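Local coordinates for uncharacterized protein (Danio rerio, PDB 5HBA) that probably serves as the globular target-recognition head of the complement C1q A chain, linking ligand binding to the classical pathway of innate immunity, at residues 63-68 / 107-112; 8-13 / 120-125. One frame throughout, in Å; residues are numbered along the deposited sequence.

Contact 1. Residues 63-68 / 107-112; sequences CLRLKS and EPFAGD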
ATOM      1  N   CYS A  63       1.697 -16.052   2.240  1.00 25.07           N
ATOM      2  CA  CYS A  63       0.558 -15.836   1.363  1.00 26.19           C
ATOM      3  C   CYS A  63      -0.627 -15.340   2.196  1.00 26.73           C
ATOM      4  O   CYS A  63      -0.963 -15.932   3.230  1.00 23.99           O
ATOM      5  CB  CYS A  63       0.185 -17.137   0.661  1.00 28.20           C
ATOM      6  SG  CYS A  63       1.180 -17.504  -0.803  1.00 32.86           S
ATOM      7  N   LEU A  64      -1.243 -14.249   1.749  1.00 23.58           N
ATOM      8  CA  LEU A  64      -2.427 -13.712   2.401  1.00 20.53           C
ATOM      9  C   LEU A  64      -3.517 -13.413   1.387  1.00 25.29           C
ATOM     10  O   LEU A  64      -3.243 -12.978   0.252  1.00 22.41           O
ATOM     11  CB  LEU A  64      -2.078 -12.449   3.195  1.00 25.11           C
ATOM     12  CG  LEU A  64      -1.328 -12.662   4.513  1.00 25.73           C
ATOM     13  CD1 LEU A  64      -0.520 -11.445   4.839  1.00 26.32           C
ATOM     14  CD2 LEU A  64      -2.308 -12.929   5.668  1.00 23.82           C
ATOM     15  N   ARG A  65      -4.760 -13.667   1.784  1.00 22.15           N
ATOM     16  CA  ARG A  65      -5.895 -13.299   0.956  1.00 21.86           C
ATOM     17  C   ARG A  65      -6.620 -12.139   1.601  1.00 24.40           C
ATOM     18  O   ARG A  65      -6.779 -12.105   2.823  1.00 23.67           O
ATOM     19  CB  ARG A  65      -6.868 -14.474   0.814  1.00 25.10           C
ATOM     20  CG  ARG A  65      -6.395 -15.569  -0.096  1.00 26.89           C
ATOM     21  CD  ARG A  65      -7.542 -16.523  -0.472  1.00 31.46           C
ATOM     22  NE  ARG A  65      -7.048 -17.578  -1.357  1.00 30.95           N
ATOM     23  CZ  ARG A  65      -6.684 -18.787  -0.940  1.00 30.26           C
ATOM     24  NH1 ARG A  65      -6.783 -19.105   0.341  1.00 27.25           N
ATOM     25  NH2 ARG A  65      -6.231 -19.682  -1.808  1.00 31.50           N
ATOM     26  N   LEU A  66      -7.051 -11.179   0.791  1.00 20.38           N
ATOM     27  CA  LEU A  66      -8.025 -10.199   1.270  1.00 21.66           C
ATOM     28  C   LEU A  66      -9.399 -10.725   0.876  1.00 24.92           C
ATOM     29  O   LEU A  66      -9.639 -11.016  -0.304  1.00 24.22           O
ATOM     30  CB  LEU A  66      -7.782  -8.825   0.637  1.00 19.22           C
ATOM     31  CG  LEU A  66      -8.793  -7.723   0.955  1.00 23.57           C
ATOM     32  CD1 LEU A  66      -8.631  -7.230   2.422  1.00 23.91           C
ATOM     33  CD2 LEU A  66      -8.604  -6.580  -0.028  1.00 24.93           C
ATOM     34  N   LYS A  67     -10.295 -10.862   1.848  1.00 23.78           N
ATOM     35  CA  LYS A  67     -11.590 -11.496   1.599  1.00 25.61           C
ATOM     36  C   LYS A  67     -12.758 -10.630   2.072  1.00 28.81           C
ATOM     37  O   LYS A  67     -12.584  -9.766   2.932  1.00 24.70           O
ATOM     38  CB  LYS A  67     -11.655 -12.876   2.283  1.00 27.07           C
ATOM     39  CG  LYS A  67     -10.740 -13.951   1.668  1.00 29.78           C
ATOM     40  CD  LYS A  67     -10.993 -15.340   2.273  1.00 34.37           C
ATOM     41  CE  LYS A  67     -12.123 -16.104   1.563  1.00 35.64           C
ATOM     42  NZ  LYS A  67     -11.719 -16.547   0.184  1.00 45.50           N
ATOM     43  N   SER A  68     -13.947 -10.858   1.506  1.00 25.20           N
ATOM     44  CA  SER A  68     -15.171 -10.189   1.975  1.00 25.72           C
ATOM     45  C   SER A  68     -16.387 -11.116   1.891  1.00 29.32           C
ATOM     46  O   SER A  68     -16.387 -12.081   1.120  1.00 28.25           O
ATOM     47  CB  SER A  68     -15.477  -8.952   1.127  1.00 28.97           C
ATOM     48  OG  SER A  68     -15.977  -9.337  -0.148  1.00 34.43           O
ATOM     49  N   GLU A 107      -6.541 -13.234   5.831  1.00 20.10           N
ATOM     50  CA  GLU A 107      -6.448 -14.676   5.996  1.00 24.23           C
ATOM     51  C   GLU A 107      -5.156 -15.205   5.362  1.00 22.05           C
ATOM     52  O   GLU A 107      -4.837 -14.892   4.200  1.00 25.35           O
ATOM     53  CB  GLU A 107      -7.726 -15.339   5.446  1.00 27.21           C
ATOM     54  CG  GLU A 107      -7.841 -16.820   5.594  1.00 32.40           C
ATOM     55  CD  GLU A 107      -9.173 -17.337   5.052  1.00 33.75           C
ATOM     56  OE1 GLU A 107      -9.972 -16.519   4.533  1.00 35.68           O
ATOM     57  OE2 GLU A 107      -9.416 -18.556   5.135  1.00 40.50           O
ATOM     58  N   PRO A 108      -4.344 -15.850   6.166  1.00 22.77           N
ATOM     59  CA  PRO A 108      -3.160 -16.506   5.611  1.00 22.11           C
ATOM     60  C   PRO A 108      -3.527 -17.853   5.000  1.00 22.73           C
ATOM     61  O   PRO A 108      -4.522 -18.466   5.412  1.00 22.88           O
ATOM     62  CB  PRO A 108      -2.261 -16.730   6.839  1.00 23.04           C
ATOM     63  CG  PRO A 108      -2.952 -16.033   8.002  1.00 22.88           C
ATOM     64  CD  PRO A 108      -4.402 -15.962   7.637  1.00 23.03           C
ATOM     65  N   PHE A 109      -2.740 -18.290   4.021  1.00 23.20           N
ATOM     66  CA  PHE A 109      -2.832 -19.648   3.489  1.00 28.70           C
ATOM     67  C   PHE A 109      -1.443 -20.171   3.110  1.00 27.14           C
ATOM     68  O   PHE A 109      -0.484 -19.399   3.037  1.00 26.41           O
ATOM     69  CB  PHE A 109      -3.824 -19.741   2.320  1.00 26.75           C
ATOM     70  CG  PHE A 109      -3.417 -18.982   1.077  1.00 27.52           C
ATOM     71  CD1 PHE A 109      -3.592 -17.604   0.991  1.00 25.87           C
ATOM     72  CD2 PHE A 109      -2.928 -19.664  -0.041  1.00 29.32           C
ATOM     73  CE1 PHE A 109      -3.240 -16.914  -0.171  1.00 26.28           C
ATOM     74  CE2 PHE A 109      -2.587 -18.982  -1.216  1.00 26.34           C
ATOM     75  CZ  PHE A 109      -2.738 -17.607  -1.279  1.00 27.50           C
ATOM     76  N   ALA A 110      -1.320 -21.481   2.933  1.00 29.42           N
ATOM     77  CA  ALA A 110      -0.062 -22.059   2.477  1.00 36.12           C
ATOM     78  C   ALA A 110      -0.113 -22.182   0.956  1.00 34.92           C
ATOM     79  O   ALA A 110      -0.705 -23.121   0.411  1.00 40.14           O
ATOM     80  CB  ALA A 110       0.187 -23.408   3.123  1.00 36.25           C
ATOM     81  N   GLY A 111       0.497 -21.212   0.282  1.00 36.03           N
ATOM     82  CA  GLY A 111       0.474 -21.122  -1.169  1.00 33.48           C
ATOM     83  C   GLY A 111       1.112 -22.275  -1.921  1.00 33.97           C
ATOM     84  O   GLY A 111       0.896 -22.421  -3.120  1.00 35.74           O
ATOM     85  N   ASP A 112       1.915 -23.083  -1.237  1.00 34.96           N
ATOM     86  CA  ASP A 112       2.450 -24.299  -1.848  1.00 38.69           C
ATOM     87  C   ASP A 112       2.789 -25.324  -0.758  1.00 37.88           C
ATOM     88  O   ASP A 112       2.470 -25.111   0.417  1.00 35.60           O
ATOM     89  CB  ASP A 112       3.658 -23.990  -2.758  1.00 33.50           C
ATOM     90  CG  ASP A 112       4.861 -23.428  -1.991  1.00 41.00           C
ATOM     91  OD1 ASP A 112       4.740 -23.158  -0.775  1.00 39.00           O
ATOM     92  OD2 ASP A 112       5.937 -23.243  -2.613  1.00 43.44           O
TER
HETATM   93  O   HOH W   1       1.509 -18.211   4.177  1.00 36.14           O
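Arg65 and Cys63 hold the ring of Phe109 between them. The guanidinium of Arg65 lies flat on one face, its plane 16° from that of the ring, and Arg65 CZ is 3.7 Å from the Phe109 ring centroid. This is a stacked cation-pi contact. Cys63 CB makes a CH-pi contact over the opposite face, 3.5 Å from the Phe109 ring centroid. Cys63 SG approaches the ring obliquely as a sulfur-aromatic contact. Phe109 CG sits between its own backbone N and carbonyl carbon (chi1 66°), which turns the ring toward 63-68. Replacing Phe109 by an alanine would probably open a gap beside Cys63 and leave the Arg65 guanidinium without its aromatic support and freer to turn.

Antiparallel backbone bonds join the strands. Arg65 N donates to Glu107 O at 2.7 Å, and Glu107 N returns a longer bond to Arg65 O at 3.2 Å. Phe109 N donates to Cys63 O at 3.1 Å. A water bridges Cys63 N and Phe109 O.

On the face of the sheet away from the Phe109 ring, Leu64 CD2 meets Pro108 CG at 3.9 Å. Leu64 there also packs on Phe54 and Ala56 of strand 48-59, in the second sheet of the C1q jelly roll. Within its own sheet, strand 62-68 runs between strands 103-109 and 75-80, and the disulfide Cys63-Cys79 ties it to the latter.

Contact 2. Residues 8-13 / 120-125; sequences VLRNET and KRLYAV. With SO4 (sulfate ion), chain D.
Val8 O takes a CA-H...O contact from Val125 CA at 3.4 Å, where N-terminal strand 5-10 pairs antiparallel with C-terminal strand 120-133 in one sheet of the C1q jelly roll. Leu9 CD1 touches Tyr123 CE1 at 3.8 Å, oblique to the ring, and Val125 CG2 at 3.9 Å. Arg10 pairs with Ala124 through two backbone bonds, Arg10 N to Ala124 O at 2.7 Å and Ala124 N to Arg10 O at 3.1 Å. With CG anti to the backbone N (chi1 -180°) and the chain extended as far as NE, its side chain runs past Leu122 O, which lies at the guanidinium edge. Arg10 NE and Leu122 N donate to one water, while Arg10 NH1 bonds Thr23 O. Asn11 brings OD1 to the edge of the Tyr123 ring, its amide plane 81° from the ring. Glu12 lays its carboxylate over the Arg10 guanidinium, a long salt bridge of charge alone. Glu12 O receives weak bonds from Arg121 NE and NH2. Thr13 N donates to sulfate O3 at 2.9 Å, nearly straight at 169°. Between these segments, strand pairing gives way after Arg10 to waters and the Arg121 side chain. The buried Arg10 charge is probably eased by Glu12 and by carbonyl acceptors.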
ATOM      1  N   VAL A   8      -5.184  -1.460  12.568  1.00 21.85           N
ATOM      2  CA  VAL A   8      -5.004  -2.487  13.599  1.00 24.05           C
ATOM      3  C   VAL A   8      -3.691  -3.238  13.410  1.00 24.63           C
ATOM      4  O   VAL A   8      -3.254  -3.472  12.279  1.00 20.62           O
ATOM      5  CB  VAL A   8      -6.201  -3.480  13.634  1.00 25.29           C
ATOM      6  CG1 VAL A   8      -7.449  -2.772  14.147  1.00 21.49           C
ATOM      7  CG2 VAL A   8      -6.455  -4.063  12.230  1.00 21.84           C
ATOM      8  N   LEU A   9      -3.061  -3.599  14.528  1.00 22.94           N
ATOM      9  CA  LEU A   9      -1.733  -4.207  14.512  1.00 23.08           C
ATOM     10  C   LEU A   9      -1.721  -5.589  15.159  1.00 23.58           C
ATOM     11  O   LEU A   9      -2.353  -5.818  16.196  1.00 21.22           O
ATOM     12  CB  LEU A   9      -0.738  -3.285  15.234  1.00 23.01           C
ATOM     13  CG  LEU A   9       0.642  -3.802  15.661  1.00 22.96           C
ATOM     14  CD1 LEU A   9       1.549  -4.110  14.476  1.00 27.49           C
ATOM     15  CD2 LEU A   9       1.310  -2.803  16.596  1.00 23.88           C
ATOM     16  N   ARG A  10      -1.005  -6.515  14.536  1.00 20.56           N
ATOM     17  CA  ARG A  10      -0.780  -7.820  15.140  1.00 23.94           C
ATOM     18  C   ARG A  10       0.706  -7.954  15.391  1.00 24.94           C
ATOM     19  O   ARG A  10       1.488  -7.944  14.439  1.00 21.36           O
ATOM     20  CB  ARG A  10      -1.228  -8.958  14.217  1.00 23.36           C
ATOM     21  CG  ARG A  10      -0.997 -10.337  14.848  1.00 24.90           C
ATOM     22  CD  ARG A  10      -1.242 -11.490  13.881  1.00 22.17           C
ATOM     23  NE  ARG A  10      -0.905 -12.755  14.528  1.00 24.26           N
ATOM     24  CZ  ARG A  10      -1.783 -13.533  15.160  1.00 28.13           C
ATOM     25  NH1 ARG A  10      -3.067 -13.184  15.209  1.00 22.82           N
ATOM     26  NH2 ARG A  10      -1.378 -14.666  15.728  1.00 25.38           N
ATOM     27  N   ASN A  11       1.086  -8.050  16.667  1.00 21.29           N
ATOM     28  CA  ASN A  11       2.475  -8.261  17.065  1.00 28.20           C
ATOM     29  C   ASN A  11       2.503  -9.127  18.316  1.00 25.33           C
ATOM     30  O   ASN A  11       2.410  -8.620  19.430  1.00 26.33           O
ATOM     31  CB  ASN A  11       3.187  -6.931  17.340  1.00 26.16           C
ATOM     32  CG  ASN A  11       4.697  -7.102  17.543  1.00 30.58           C
ATOM     33  OD1 ASN A  11       5.302  -8.041  17.035  1.00 34.23           O
ATOM     34  ND2 ASN A  11       5.303  -6.182  18.282  1.00 38.73           N
ATOM     35  N   GLU A  12       2.608 -10.439  18.120  1.00 29.40           N
ATOM     36  CA  GLU A  12       2.456 -11.399  19.211  1.00 30.19           C
ATOM     37  C   GLU A  12       3.183 -12.713  18.926  1.00 33.62           C
ATOM     38  O   GLU A  12       3.591 -12.984  17.785  1.00 29.99           O
ATOM     39  CB  GLU A  12       0.966 -11.657  19.490  1.00 31.20           C
ATOM     40  CG  GLU A  12       0.144 -11.943  18.245  1.00 31.92           C
ATOM     41  CD  GLU A  12      -1.347 -12.093  18.524  1.00 35.64           C
ATOM     42  OE1 GLU A  12      -1.748 -13.134  19.079  1.00 41.41           O
ATOM     43  OE2 GLU A  12      -2.128 -11.180  18.170  1.00 38.95           O
ATOM     44  N   THR A  13       3.343 -13.519  19.975  1.00 27.39           N
ATOM     45  CA  THR A  13       4.058 -14.789  19.885  1.00 29.90           C
ATOM     46  C   THR A  13       3.165 -15.866  19.263  1.00 24.53           C
ATOM     47  O   THR A  13       3.656 -16.798  18.634  1.00 27.63           O
ATOM     48  CB  THR A  13       4.572 -15.245  21.286  1.00 31.06           C
ATOM     49  OG1 THR A  13       5.383 -14.210  21.858  1.00 38.38           O
ATOM     50  CG2 THR A  13       5.406 -16.535  21.197  1.00 29.29           C
ATOM     51  N   LYS A 120       2.396 -20.112  11.366  1.00 29.35           N
ATOM     52  CA  LYS A 120       3.556 -19.380  11.880  1.00 29.49           C
ATOM     53  C   LYS A 120       3.156 -18.047  12.474  1.00 27.90           C
ATOM     54  O   LYS A 120       2.050 -17.545  12.233  1.00 20.46           O
ATOM     55  CB  LYS A 120       4.591 -19.096  10.782  1.00 27.20           C
ATOM     56  CG  LYS A 120       4.784 -20.159   9.735  1.00 34.13           C
ATOM     57  CD  LYS A 120       5.759 -19.629   8.666  1.00 38.61           C
ATOM     58  CE  LYS A 120       5.371 -20.064   7.258  1.00 38.89           C
ATOM     59  NZ  LYS A 120       6.109 -19.293   6.198  1.00 38.43           N
ATOM     60  N   ARG A 121       4.079 -17.461  13.229  1.00 23.58           N
ATOM     61  CA  ARG A 121       3.898 -16.106  13.728  1.00 25.21           C
ATOM     62  C   ARG A 121       3.699 -15.169  12.555  1.00 27.04           C
ATOM     63  O   ARG A 121       4.225 -15.404  11.448  1.00 26.28           O
ATOM     64  CB  ARG A 121       5.116 -15.634  14.528  1.00 28.99           C
ATOM     65  CG  ARG A 121       5.393 -16.410  15.796  1.00 35.59           C
ATOM     66  CD  ARG A 121       6.487 -15.708  16.624  1.00 34.23           C
ATOM     67  NE  ARG A 121       6.142 -14.302  16.849  1.00 40.90           N
ATOM     68  CZ  ARG A 121       6.877 -13.436  17.548  1.00 49.43           C
ATOM     69  NH1 ARG A 121       8.017 -13.818  18.113  1.00 50.66           N
ATOM     70  NH2 ARG A 121       6.464 -12.182  17.686  1.00 49.89           N
ATOM     71  N   LEU A 122       2.945 -14.100  12.784  1.00 25.43           N
ATOM     72  CA  LEU A 122       2.664 -13.155  11.707  1.00 25.23           C
ATOM     73  C   LEU A 122       2.578 -11.731  12.229  1.00 25.30           C
ATOM     74  O   LEU A 122       1.761 -11.427  13.098  1.00 25.69           O
ATOM     75  CB  LEU A 122       1.359 -13.524  10.998  1.00 25.28           C
ATOM     76  CG  LEU A 122       0.823 -12.567   9.925  1.00 26.05           C
ATOM     77  CD1 LEU A 122       1.614 -12.701   8.621  1.00 22.21           C
ATOM     78  CD2 LEU A 122      -0.666 -12.842   9.686  1.00 20.97           C
ATOM     79  N   TYR A 123       3.426 -10.858  11.691  1.00 23.75           N
ATOM     80  CA  TYR A 123       3.349  -9.442  11.991  1.00 22.70           C
ATOM     81  C   TYR A 123       2.435  -8.836  10.946  1.00 23.33           C
ATOM     82  O   TYR A 123       2.600  -9.106   9.756  1.00 22.94           O
ATOM     83  CB  TYR A 123       4.734  -8.828  11.884  1.00 23.46           C
ATOM     84  CG  TYR A 123       4.801  -7.336  12.107  1.00 28.25           C
ATOM     85  CD1 TYR A 123       4.865  -6.804  13.394  1.00 31.07           C
ATOM     86  CD2 TYR A 123       4.843  -6.457  11.028  1.00 27.98           C
ATOM     87  CE1 TYR A 123       4.956  -5.429  13.598  1.00 29.43           C
ATOM     88  CE2 TYR A 123       4.925  -5.088  11.221  1.00 28.59           C
ATOM     89  CZ  TYR A 123       4.979  -4.585  12.504  1.00 29.54           C
ATOM     90  OH  TYR A 123       5.063  -3.227  12.698  1.00 36.43           O
ATOM     91  N   ALA A 124       1.447  -8.052  11.368  1.00 23.04           N
ATOM     92  CA  ALA A 124       0.515  -7.492  10.389  1.00 22.14           C
ATOM     93  C   ALA A 124      -0.058  -6.144  10.796  1.00 22.34           C
ATOM     94  O   ALA A 124      -0.443  -5.955  11.947  1.00 24.71           O
ATOM     95  CB  ALA A 124      -0.620  -8.499  10.095  1.00 22.87           C
ATOM     96  N   VAL A 125      -0.097  -5.215   9.841  1.00 21.53           N
ATOM     97  CA  VAL A 125      -0.804  -3.948   9.992  1.00 21.80           C
ATOM     98  C   VAL A 125      -1.917  -3.933   8.943  1.00 23.50           C
ATOM     99  O   VAL A 125      -1.656  -4.120   7.757  1.00 21.66           O
ATOM    100  CB  VAL A 125       0.145  -2.731   9.795  1.00 25.34           C
ATOM    101  CG1 VAL A 125      -0.629  -1.421   9.912  1.00 23.85           C
ATOM    102  CG2 VAL A 125       1.280  -2.749  10.839  1.00 23.90           C
TER
HETATM  103  S   SO4 D 201       1.519 -13.374  23.144  1.00 31.77           S
HETATM  104  O1  SO4 D 201       0.426 -12.621  23.750  1.00 34.22           O
HETATM  105  O2  SO4 D 201       0.979 -14.302  22.154  1.00 34.44           O
HETATM  106  O3  SO4 D 201       2.445 -12.459  22.465  1.00 31.59           O
HETATM  107  O4  SO4 D 201       2.263 -14.129  24.155  1.00 34.66           O
HETATM  108  O   HOH W   2       1.884 -13.691  15.411  1.00 26.64           O
HETATM  109  O   HOH W   3       3.270 -11.181  15.394  1.00 28.07           O

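Contacts 1 and 2 lie in the two facing sheets of one jelly-roll domain, their centres about 15 Å apart. They meet directly where Pro108 CG packs on Leu122 CD2 at 4.3 Å, between the sheets. Along the chain, contact 1 is nested inside the loop that contact 2 closes. Their surroundings in the trimer differ. No other chain of the trimer touches contact 1, whereas in contact 2 Leu9 and Tyr123 pack on Leu76 of a neighbouring subunit. That Leu76 belongs to strand 75-80, the strand that flanks 62-68 in its own subunit. The sulfate belongs to contact 2, is also held by Ser14 OG, and probably came from the crystallisation liquor.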